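Local coordinates for protein serpin B3 (Homo sapiens, PDB 4ZK3) that probably inhibits proteases, as a member of the serpin family, and is linked with psoriasis through Pso p27, a compact form that builds large aggregates, at residues A[282-287]-A[363-368]; A[217-222]-A[230-235]; A[198-203]-A[367-372]. All blocks are in the same frame, centred on the assembly; numbering follows the deposited sequence. Where two conformers were deposited one is given.

Contact 1: residues A[282-287]-A[363-368]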
loop_
_atom_site.group_PDB
_atom_site.type_symbol
_atom_site.label_atom_id
_atom_site.label_comp_id
_atom_site.label_asym_id
_atom_site.label_seq_id
_atom_site.Cartn_x
_atom_site.Cartn_y
_atom_site.Cartn_z
ATOM N N LEU A 282 -9.043 -0.617 25.022
ATOM C CA LEU A 282 -8.456 -1.066 23.752
ATOM C C LEU A 282 -7.416 -2.128 24.064
ATOM O O LEU A 282 -6.493 -1.860 24.775
ATOM C CB LEU A 282 -7.787 0.098 23.015
ATOM C CG LEU A 282 -6.892 -0.224 21.802
ATOM C CD1 LEU A 282 -7.662 -1.041 20.756
ATOM C CD2 LEU A 282 -6.368 1.100 21.300
ATOM N N HIS A 283 -7.613 -3.327 23.535
ATOM C CA HIS A 283 -6.597 -4.381 23.547
ATOM C C HIS A 283 -6.187 -4.563 22.088
ATOM O O HIS A 283 -7.018 -4.945 21.206
ATOM C CB HIS A 283 -7.138 -5.688 24.144
ATOM C CG HIS A 283 -7.498 -5.616 25.619
ATOM N ND1 HIS A 283 -7.914 -6.736 26.318
ATOM C CD2 HIS A 283 -7.488 -4.600 26.519
ATOM C CE1 HIS A 283 -8.174 -6.402 27.573
ATOM N NE2 HIS A 283 -7.939 -5.114 27.726
ATOM N N LEU A 284 -4.911 -4.275 21.822
ATOM C CA LEU A 284 -4.314 -4.386 20.477
ATOM C C LEU A 284 -3.025 -5.180 20.562
ATOM O O LEU A 284 -2.190 -4.878 21.389
ATOM C CB LEU A 284 -4.015 -2.954 19.972
ATOM C CG LEU A 284 -3.578 -2.801 18.502
ATOM C CD1 LEU A 284 -4.729 -3.060 17.544
ATOM C CD2 LEU A 284 -2.975 -1.437 18.230
ATOM N N PRO A 285 -2.865 -6.203 19.744
ATOM C CA PRO A 285 -1.657 -7.024 19.826
ATOM C C PRO A 285 -0.409 -6.335 19.212
ATOM O O PRO A 285 -0.514 -5.466 18.341
ATOM C CB PRO A 285 -2.030 -8.270 19.062
ATOM C CG PRO A 285 -3.063 -7.780 18.065
ATOM C CD PRO A 285 -3.816 -6.702 18.754
ATOM N N ARG A 286 0.757 -6.684 19.734
ATOM C CA ARG A 286 2.021 -6.399 19.072
ATOM C C ARG A 286 1.978 -7.354 17.944
ATOM O O ARG A 286 1.620 -8.521 18.151
ATOM C CB ARG A 286 3.214 -6.786 19.953
ATOM C CG ARG A 286 3.385 -5.933 21.177
ATOM C CD ARG A 286 4.615 -6.303 22.049
ATOM N NE ARG A 286 5.801 -6.590 21.266
ATOM C CZ ARG A 286 6.832 -5.773 21.050
ATOM N NH1 ARG A 286 6.940 -4.578 21.616
ATOM N NH2 ARG A 286 7.796 -6.193 20.266
ATOM N N PHE A 287 2.243 -6.881 16.732
ATOM C CA PHE A 287 2.237 -7.769 15.584
ATOM C C PHE A 287 3.148 -7.266 14.469
ATOM O O PHE A 287 3.474 -6.067 14.393
ATOM C CB PHE A 287 0.810 -8.047 15.045
ATOM C CG PHE A 287 0.099 -6.846 14.398
ATOM C CD1 PHE A 287 0.222 -6.592 13.034
ATOM C CD2 PHE A 287 -0.754 -6.090 15.109
ATOM C CE1 PHE A 287 -0.517 -5.568 12.438
ATOM C CE2 PHE A 287 -1.460 -5.054 14.557
ATOM C CZ PHE A 287 -1.340 -4.774 13.211
ATOM N N PHE A 363 -12.877 -2.812 22.875
ATOM C CA PHE A 363 -12.360 -3.055 21.526
ATOM C C PHE A 363 -11.149 -3.999 21.646
ATOM O O PHE A 363 -10.000 -3.569 21.791
ATOM C CB PHE A 363 -11.987 -1.700 20.875
ATOM C CG PHE A 363 -11.865 -1.757 19.391
ATOM C CD1 PHE A 363 -12.942 -1.498 18.580
ATOM C CD2 PHE A 363 -10.638 -2.031 18.799
ATOM C CE1 PHE A 363 -12.818 -1.547 17.212
ATOM C CE2 PHE A 363 -10.503 -2.090 17.418
ATOM C CZ PHE A 363 -11.598 -1.866 16.618
ATOM N N HIS A 364 -11.415 -5.290 21.600
ATOM C CA HIS A 364 -10.436 -6.291 21.868
ATOM C C HIS A 364 -10.097 -7.039 20.642
ATOM O O HIS A 364 -10.796 -7.924 20.274
ATOM C CB HIS A 364 -10.985 -7.298 22.870
ATOM C CG HIS A 364 -11.109 -6.753 24.257
ATOM N ND1 HIS A 364 -11.579 -7.513 25.318
ATOM C CD2 HIS A 364 -10.824 -5.528 24.765
ATOM C CE1 HIS A 364 -11.585 -6.776 26.413
ATOM N NE2 HIS A 364 -11.137 -5.566 26.109
ATOM N N CYS A 365 -8.951 -6.724 20.046
ATOM C CA CYS A 365 -8.520 -7.345 18.814
ATOM C C CYS A 365 -7.834 -8.703 19.054
ATOM O O CYS A 365 -6.627 -8.816 18.881
ATOM C CB CYS A 365 -7.581 -6.373 18.104
ATOM S SG CYS A 365 -8.397 -4.814 17.719
ATOM N N ASN A 366 -8.626 -9.714 19.459
ATOM C CA ASN A 366 -8.122 -11.022 19.733
ATOM C C ASN A 366 -8.728 -12.006 18.782
ATOM O O ASN A 366 -8.770 -13.184 19.093
ATOM C CB ASN A 366 -8.340 -11.445 21.183
ATOM C CG ASN A 366 -9.792 -11.333 21.626
ATOM O OD1 ASN A 366 -10.729 -11.394 20.822
ATOM N ND2 ASN A 366 -9.978 -11.189 22.903
ATOM N N HIS A 367 -9.174 -11.522 17.617
ATOM C CA HIS A 367 -9.597 -12.369 16.516
ATOM C C HIS A 367 -9.417 -11.471 15.297
ATOM O O HIS A 367 -9.042 -10.309 15.479
ATOM C CB HIS A 367 -11.040 -12.896 16.739
ATOM C CG HIS A 367 -12.057 -11.823 16.974
ATOM N ND1 HIS A 367 -12.149 -11.133 18.163
ATOM C CD2 HIS A 367 -13.036 -11.329 16.176
ATOM C CE1 HIS A 367 -13.126 -10.245 18.080
ATOM N NE2 HIS A 367 -13.701 -10.368 16.901
ATOM N N PRO A 368 -9.616 -11.994 14.087
ATOM C CA PRO A 368 -9.171 -11.303 12.905
ATOM C C PRO A 368 -9.785 -9.951 12.707
ATOM O O PRO A 368 -10.994 -9.796 12.953
ATOM C CB PRO A 368 -9.596 -12.227 11.792
ATOM C CG PRO A 368 -9.463 -13.552 12.385
ATOM C CD PRO A 368 -9.937 -13.385 13.795
#
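Leu282 and His283 pair with Phe363 and His364 as a short parallel beta contact, joining the strand that follows the reactive-loop region of this serpin to the long strand 276-294. His283 takes part with both its backbone polar atoms: its N donates to Phe363 O (3.0 Å), and its O accepts a hydrogen bond from Cys365 N (2.9 Å). On one face of the pairing the two histidines stand side by side. Similar first torsions, with CG anti to the carbonyl carbon in each (chi1 -66° and -71°), lay the imidazoles in an offset stack, planes 6° apart and centroids 3.8 Å apart. His283 ND1 lies over the ring of His364, a stacking approach and not a hydrogen bond; a charge on one ring would probably disfavour a second on the other. On the other face Leu282 CD1 meets Phe363 CD2 at 3.7 Å. Beyond the paired residues, Cys365 is the centre of an inverse gamma turn, and Pro285 CD packs against its CB; Cys365 O is buried here without a hydrogen-bond partner. Strand 206-224 continues the sheet beyond 282-287, through Gln215 and Met213, while strands 229-235 and 241-248 cover the Leu282 and Phe363 face.

Contact 2: residues A[217-222]-A[230-235]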
loop_
_atom_site.group_PDB
_atom_site.type_symbol
_atom_site.label_atom_id
_atom_site.label_comp_id
_atom_site.label_asym_id
_atom_site.label_seq_id
_atom_site.Cartn_x
_atom_site.Cartn_y
_atom_site.Cartn_z
ATOM N N THR A 217 -8.562 4.676 27.302
ATOM C CA THR A 217 -8.455 6.084 26.876
ATOM C C THR A 217 -9.610 6.414 25.925
ATOM O O THR A 217 -10.358 5.523 25.524
ATOM C CB THR A 217 -7.068 6.376 26.246
ATOM O OG1 THR A 217 -7.125 7.547 25.427
ATOM C CG2 THR A 217 -6.632 5.226 25.415
ATOM N N SER A 218 -9.817 7.686 25.637
ATOM C CA SER A 218 -10.895 8.026 24.718
ATOM C C SER A 218 -10.407 8.189 23.268
ATOM O O SER A 218 -9.352 8.747 23.004
ATOM C CB SER A 218 -11.661 9.253 25.193
ATOM O OG SER A 218 -11.058 10.402 24.712
ATOM N N PHE A 219 -11.195 7.669 22.341
ATOM C CA PHE A 219 -10.821 7.588 20.937
ATOM C C PHE A 219 -12.090 7.870 20.176
ATOM O O PHE A 219 -13.154 7.599 20.715
ATOM C CB PHE A 219 -10.453 6.146 20.594
ATOM C CG PHE A 219 -9.128 5.675 21.108
ATOM C CD1 PHE A 219 -7.940 6.247 20.671
ATOM C CD2 PHE A 219 -9.064 4.575 21.968
ATOM C CE1 PHE A 219 -6.729 5.754 21.126
ATOM C CE2 PHE A 219 -7.864 4.082 22.409
ATOM C CZ PHE A 219 -6.694 4.663 21.989
ATOM N N HIS A 220 -11.997 8.321 18.930
ATOM C CA HIS A 220 -13.162 8.291 18.033
ATOM C C HIS A 220 -13.535 6.839 17.732
ATOM O O HIS A 220 -12.705 6.002 17.320
ATOM C CB HIS A 220 -12.930 9.060 16.707
ATOM C CG HIS A 220 -12.774 10.533 16.896
ATOM N ND1 HIS A 220 -11.584 11.193 16.684
ATOM C CD2 HIS A 220 -13.651 11.472 17.325
ATOM C CE1 HIS A 220 -11.729 12.472 16.986
ATOM N NE2 HIS A 220 -12.973 12.667 17.381
ATOM N N PHE A 221 -14.816 6.565 17.935
ATOM C CA PHE A 221 -15.366 5.255 17.946
ATOM C C PHE A 221 -16.731 5.223 17.218
ATOM O O PHE A 221 -17.453 6.214 17.157
ATOM C CB PHE A 221 -15.487 4.773 19.409
ATOM C CG PHE A 221 -16.231 3.480 19.549
ATOM C CD1 PHE A 221 -17.632 3.462 19.573
ATOM C CD2 PHE A 221 -15.550 2.275 19.629
ATOM C CE1 PHE A 221 -18.338 2.278 19.644
ATOM C CE2 PHE A 221 -16.251 1.086 19.700
ATOM C CZ PHE A 221 -17.658 1.083 19.718
ATOM N N ALA A 222 -17.066 4.073 16.668
ATOM C CA ALA A 222 -18.375 3.854 16.114
ATOM C C ALA A 222 -18.717 2.378 16.138
ATOM O O ALA A 222 -17.866 1.498 15.894
ATOM C CB ALA A 222 -18.464 4.388 14.712
ATOM N N LYS A 230 -17.245 -3.124 14.843
ATOM C CA LYS A 230 -16.883 -1.850 15.405
ATOM C C LYS A 230 -15.706 -1.226 14.655
ATOM O O LYS A 230 -14.924 -1.937 13.960
ATOM C CB LYS A 230 -16.533 -2.005 16.857
ATOM C CG LYS A 230 -17.702 -2.453 17.729
ATOM C CD LYS A 230 -17.167 -2.810 19.105
ATOM C CE LYS A 230 -18.257 -3.300 20.044
ATOM N NZ LYS A 230 -17.657 -3.721 21.350
ATOM N N VAL A 231 -15.619 0.086 14.775
ATOM C CA VAL A 231 -14.546 0.909 14.148
ATOM C C VAL A 231 -13.854 1.791 15.149
ATOM O O VAL A 231 -14.505 2.469 15.921
ATOM C CB VAL A 231 -15.094 1.818 13.018
ATOM C CG1 VAL A 231 -13.960 2.522 12.308
ATOM C CG2 VAL A 231 -15.768 0.979 12.000
ATOM N N LEU A 232 -12.521 1.817 15.115
ATOM C CA LEU A 232 -11.749 2.675 15.965
ATOM C C LEU A 232 -10.675 3.451 15.209
ATOM O O LEU A 232 -9.990 2.889 14.349
ATOM C CB LEU A 232 -11.083 1.851 17.079
ATOM C CG LEU A 232 -10.516 2.594 18.268
ATOM C CD1 LEU A 232 -11.644 3.098 19.149
ATOM C CD2 LEU A 232 -9.687 1.668 19.105
ATOM N N GLU A 233 -10.494 4.733 15.564
ATOM C CA GLU A 233 -9.371 5.533 15.070
ATOM C C GLU A 233 -8.344 5.669 16.183
ATOM O O GLU A 233 -8.651 6.104 17.273
ATOM C CB GLU A 233 -9.807 6.933 14.570
ATOM C CG GLU A 233 -8.661 7.819 14.135
ATOM C CD GLU A 233 -8.896 9.288 14.282
ATOM O OE1 GLU A 233 -9.619 9.712 15.210
ATOM O OE2 GLU A 233 -8.275 10.028 13.496
ATOM N N ILE A 234 -7.108 5.313 15.865
ATOM C CA ILE A 234 -6.002 5.397 16.796
ATOM C C ILE A 234 -5.037 6.409 16.189
ATOM O O ILE A 234 -4.311 6.066 15.275
ATOM C CB ILE A 234 -5.284 4.041 17.007
ATOM C CG1 ILE A 234 -6.278 2.918 17.259
ATOM C CG2 ILE A 234 -4.308 4.143 18.164
ATOM C CD1 ILE A 234 -5.727 1.507 17.358
ATOM N N PRO A 235 -5.035 7.672 16.690
ATOM C CA PRO A 235 -4.174 8.652 16.015
ATOM C C PRO A 235 -2.684 8.468 16.273
ATOM O O PRO A 235 -2.273 8.066 17.364
ATOM C CB PRO A 235 -4.613 9.981 16.614
ATOM C CG PRO A 235 -5.989 9.745 17.168
ATOM C CD PRO A 235 -5.961 8.318 17.654
HETATM O O HOH W 1 -9.406 8.614 17.894
#
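His220 and Glu233 run side by side in the same direction across two antiparallel strands, and the carboxylate is turned 38° from the imidazole. His220 ND1 donates to Glu233 OE1 (2.9 Å), which lies near the ring plane at its edge. A water accepts a hydrogen bond from His220 N and donates to Glu233 O and OE1, bridging backbone and side chain. The other carboxylate oxygen, OE2, is held by Ser242, so neither end of the group is left to swing. The strands form a beta hairpin, 206-224 with 229-235, their axes 5.0 Å apart: Glu233 N bonds to His220 O (3.1 Å), and Ala222 and Val231 are a hydrogen-bonded pair linked in both directions. Phe221 and Leu232 form the neighbouring non-hydrogen-bonded pair, their side chains crossing at about a right angle, with Leu232 CD1 at the edge of the phenyl ring. The same methyl reaches Phe219 CB (3.6 Å). Farther along, the Phe219 ring crosses Ile234 and Pro235 obliquely, and Pro235 CD sits at its edge. Lys230 lays its CD beside the edge of Phe221, 4.0 Å from CZ, before NZ goes on to Glu362 O.

Contact 3: residues A[198-203]-A[367-372]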
loop_
_atom_site.group_PDB
_atom_site.type_symbol
_atom_site.label_atom_id
_atom_site.label_comp_id
_atom_site.label_asym_id
_atom_site.label_seq_id
_atom_site.Cartn_x
_atom_site.Cartn_y
_atom_site.Cartn_z
ATOM N N GLU A 198 -1.790 -13.364 25.793
ATOM C CA GLU A 198 -3.185 -13.800 25.762
ATOM C C GLU A 198 -3.346 -14.644 24.570
ATOM O O GLU A 198 -2.426 -14.805 23.752
ATOM C CB GLU A 198 -4.195 -12.652 25.625
ATOM C CG GLU A 198 -4.007 -11.554 26.630
ATOM C CD GLU A 198 -5.115 -10.528 26.560
ATOM O OE1 GLU A 198 -5.948 -10.569 25.609
ATOM O OE2 GLU A 198 -5.166 -9.690 27.474
ATOM N N LYS A 199 -4.535 -15.213 24.470
ATOM C CA LYS A 199 -4.865 -15.979 23.304
ATOM C C LYS A 199 -5.368 -15.050 22.207
ATOM O O LYS A 199 -6.007 -14.081 22.487
ATOM C CB LYS A 199 -5.937 -16.990 23.680
ATOM C CG LYS A 199 -5.458 -17.867 24.820
ATOM C CD LYS A 199 -6.452 -18.955 25.151
ATOM C CE LYS A 199 -6.026 -19.639 26.447
ATOM N NZ LYS A 199 -6.724 -20.939 26.545
ATOM N N PHE A 200 -5.042 -15.377 20.976
ATOM C CA PHE A 200 -5.625 -14.786 19.803
ATOM C C PHE A 200 -6.288 -15.915 19.096
ATOM O O PHE A 200 -5.654 -16.938 18.901
ATOM C CB PHE A 200 -4.556 -14.213 18.847
ATOM C CG PHE A 200 -5.128 -13.473 17.669
ATOM C CD1 PHE A 200 -5.431 -14.136 16.523
ATOM C CD2 PHE A 200 -5.356 -12.105 17.730
ATOM C CE1 PHE A 200 -5.928 -13.473 15.430
ATOM C CE2 PHE A 200 -5.846 -11.429 16.642
ATOM C CZ PHE A 200 -6.151 -12.111 15.492
ATOM N N TRP A 201 -7.564 -15.750 18.728
ATOM C CA TRP A 201 -8.346 -16.827 18.101
ATOM C C TRP A 201 -8.497 -16.555 16.603
ATOM O O TRP A 201 -9.255 -15.682 16.224
ATOM C CB TRP A 201 -9.771 -16.965 18.707
ATOM C CG TRP A 201 -9.944 -17.340 20.204
ATOM C CD1 TRP A 201 -10.095 -16.468 21.251
ATOM C CD2 TRP A 201 -10.114 -18.663 20.772
ATOM N NE1 TRP A 201 -10.303 -17.161 22.435
ATOM C CE2 TRP A 201 -10.305 -18.506 22.167
ATOM C CE3 TRP A 201 -10.093 -19.951 20.250
ATOM C CZ2 TRP A 201 -10.458 -19.597 23.034
ATOM C CZ3 TRP A 201 -10.243 -21.047 21.125
ATOM C CH2 TRP A 201 -10.420 -20.853 22.493
ATOM N N PRO A 202 -7.773 -17.288 15.750
ATOM C CA PRO A 202 -7.973 -17.124 14.322
ATOM C C PRO A 202 -9.284 -17.694 13.859
ATOM O O PRO A 202 -9.853 -17.179 12.896
ATOM C CB PRO A 202 -6.810 -17.878 13.711
ATOM C CG PRO A 202 -5.778 -17.876 14.799
ATOM C CD PRO A 202 -6.567 -18.070 16.035
ATOM N N ASN A 203 -9.734 -18.759 14.539
ATOM C CA ASN A 203 -11.064 -19.354 14.337
ATOM C C ASN A 203 -11.754 -19.452 15.666
ATOM O O ASN A 203 -11.155 -19.178 16.721
ATOM C CB ASN A 203 -10.940 -20.758 13.731
ATOM C CG ASN A 203 -10.262 -20.737 12.372
ATOM O OD1 ASN A 203 -10.837 -20.261 11.391
ATOM N ND2 ASN A 203 -9.024 -21.229 12.307
ATOM N N HIS A 367 -9.174 -11.522 17.617
ATOM C CA HIS A 367 -9.597 -12.369 16.516
ATOM C C HIS A 367 -9.417 -11.471 15.297
ATOM O O HIS A 367 -9.042 -10.309 15.479
ATOM C CB HIS A 367 -11.040 -12.896 16.739
ATOM C CG HIS A 367 -12.057 -11.823 16.974
ATOM N ND1 HIS A 367 -12.149 -11.133 18.163
ATOM C CD2 HIS A 367 -13.036 -11.329 16.176
ATOM C CE1 HIS A 367 -13.126 -10.245 18.080
ATOM N NE2 HIS A 367 -13.701 -10.368 16.901
ATOM N N PRO A 368 -9.616 -11.994 14.087
ATOM C CA PRO A 368 -9.171 -11.303 12.905
ATOM C C PRO A 368 -9.785 -9.951 12.707
ATOM O O PRO A 368 -10.994 -9.796 12.953
ATOM C CB PRO A 368 -9.596 -12.227 11.792
ATOM C CG PRO A 368 -9.463 -13.552 12.385
ATOM C CD PRO A 368 -9.937 -13.385 13.795
ATOM N N PHE A 369 -8.976 -8.984 12.256
ATOM C CA PHE A 369 -9.442 -7.623 12.035
ATOM C C PHE A 369 -8.828 -7.004 10.777
ATOM O O PHE A 369 -7.803 -7.501 10.303
ATOM C CB PHE A 369 -9.175 -6.747 13.264
ATOM C CG PHE A 369 -7.693 -6.641 13.640
ATOM C CD1 PHE A 369 -6.863 -5.669 13.056
ATOM C CD2 PHE A 369 -7.142 -7.502 14.587
ATOM C CE1 PHE A 369 -5.528 -5.558 13.407
ATOM C CE2 PHE A 369 -5.797 -7.387 14.969
ATOM C CZ PHE A 369 -4.977 -6.428 14.370
ATOM N N LEU A 370 -9.481 -5.934 10.248
ATOM C CA LEU A 370 -8.933 -5.099 9.181
ATOM C C LEU A 370 -8.312 -3.814 9.719
ATOM O O LEU A 370 -8.704 -3.314 10.760
ATOM C CB LEU A 370 -9.981 -4.774 8.144
ATOM C CG LEU A 370 -10.754 -5.989 7.631
ATOM C CD1 LEU A 370 -12.084 -5.544 6.986
ATOM C CD2 LEU A 370 -9.957 -6.838 6.660
ATOM N N PHE A 371 -7.256 -3.317 9.090
ATOM C CA PHE A 371 -6.680 -2.112 9.612
ATOM C C PHE A 371 -6.085 -1.367 8.439
ATOM O O PHE A 371 -5.741 -1.972 7.378
ATOM C CB PHE A 371 -5.666 -2.426 10.733
ATOM C CG PHE A 371 -4.454 -3.208 10.250
ATOM C CD1 PHE A 371 -4.511 -4.597 10.101
ATOM C CD2 PHE A 371 -3.256 -2.569 9.951
ATOM C CE1 PHE A 371 -3.432 -5.341 9.625
ATOM C CE2 PHE A 371 -2.159 -3.313 9.446
ATOM C CZ PHE A 371 -2.267 -4.706 9.272
ATOM N N PHE A 372 -5.925 -0.068 8.613
ATOM C CA PHE A 372 -5.236 0.736 7.609
ATOM C C PHE A 372 -4.672 1.989 8.204
ATOM O O PHE A 372 -5.087 2.406 9.297
ATOM C CB PHE A 372 -6.124 1.018 6.395
ATOM C CG PHE A 372 -7.334 1.847 6.674
ATOM C CD1 PHE A 372 -7.273 3.229 6.607
ATOM C CD2 PHE A 372 -8.566 1.236 6.932
ATOM C CE1 PHE A 372 -8.423 3.977 6.813
ATOM C CE2 PHE A 372 -9.717 1.975 7.162
ATOM C CZ PHE A 372 -9.659 3.362 7.074
#
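Phe200 swings its CG away from its own backbone N (chi1 -175°), which carries the phenyl ring over the main chain of His367. There one ring face covers the backbone instead of a side chain: His367 CA stands 3.6 Å above the ring plane, offset toward the rim, and Phe200 CZ comes to 3.3 Å from His367 C. The imidazole of His367 is held clear of this ring, because its CG lies between the backbone N and the carbonyl carbon (chi1 55°) and the side chain leads away from 198-203, although its CB touches Trp201 O (3.3 Å). Two oxygens fix its rotation: ND1 donates to Asn366 OD1, in the ring plane, and NE2 bonds to Pro248 O. Two such partners would favour, if anything, a ring protonated on both nitrogens.

Across the two segments no hydrogen bond forms. Trp201 O instead faces carbon atoms, with His367 CA at 3.3 Å in a CA-H...O contact and Pro368 CD at 3.4 Å. Pro202, at the corner where the chain turns, adds its own O against Pro368 CG (3.7 Å). The Pro368 ring thus fits beside two successive carbonyls. Phe200 also touches Phe369, edge to edge, CE2 to CE2 at 4.4 Å, a light contact where strand 369-375 begins.

In this serpin the meeting joins the region of strand 196-201 to the bend between the strand that follows the reactive loop and strand 369-375. Phe387, on strand 380-387, presents its ring edge-to-face to Phe200 and also meets Phe369, while Pro390, at the C-terminus, touches Phe200. Strand 206-224 flanks 196-201 as its antiparallel neighbour, bonding Glu198 and Phe200 through Ile210 and Lys208, and strand 241-248 pairs with 369-375.

How the contacts relate
Contacts 1 and 3 run into each other along the chain: they share His367 and Pro368, their centres are about 6 Å apart, and Asn366 O probably accepts a hydrogen bond from Trp201 N at 2.9 Å. Strand 361-364 follows the serpin reactive loop, so 363-372 lies just beyond it. Phe287 of contact 1 also reaches Phe371 of contact 3, CE1 to CZ at 3.7 Å. Contact 2, centred about 13 Å from contact 1, packs onto its apolar face, where Leu282 CD2 meets Phe219 CE2 at 3.5 Å. Contacts 2 and 3 do not touch; their nearest atoms are about 7 Å apart, but strand 206-224 neighbours both 196-201 and 276-294, linking all three.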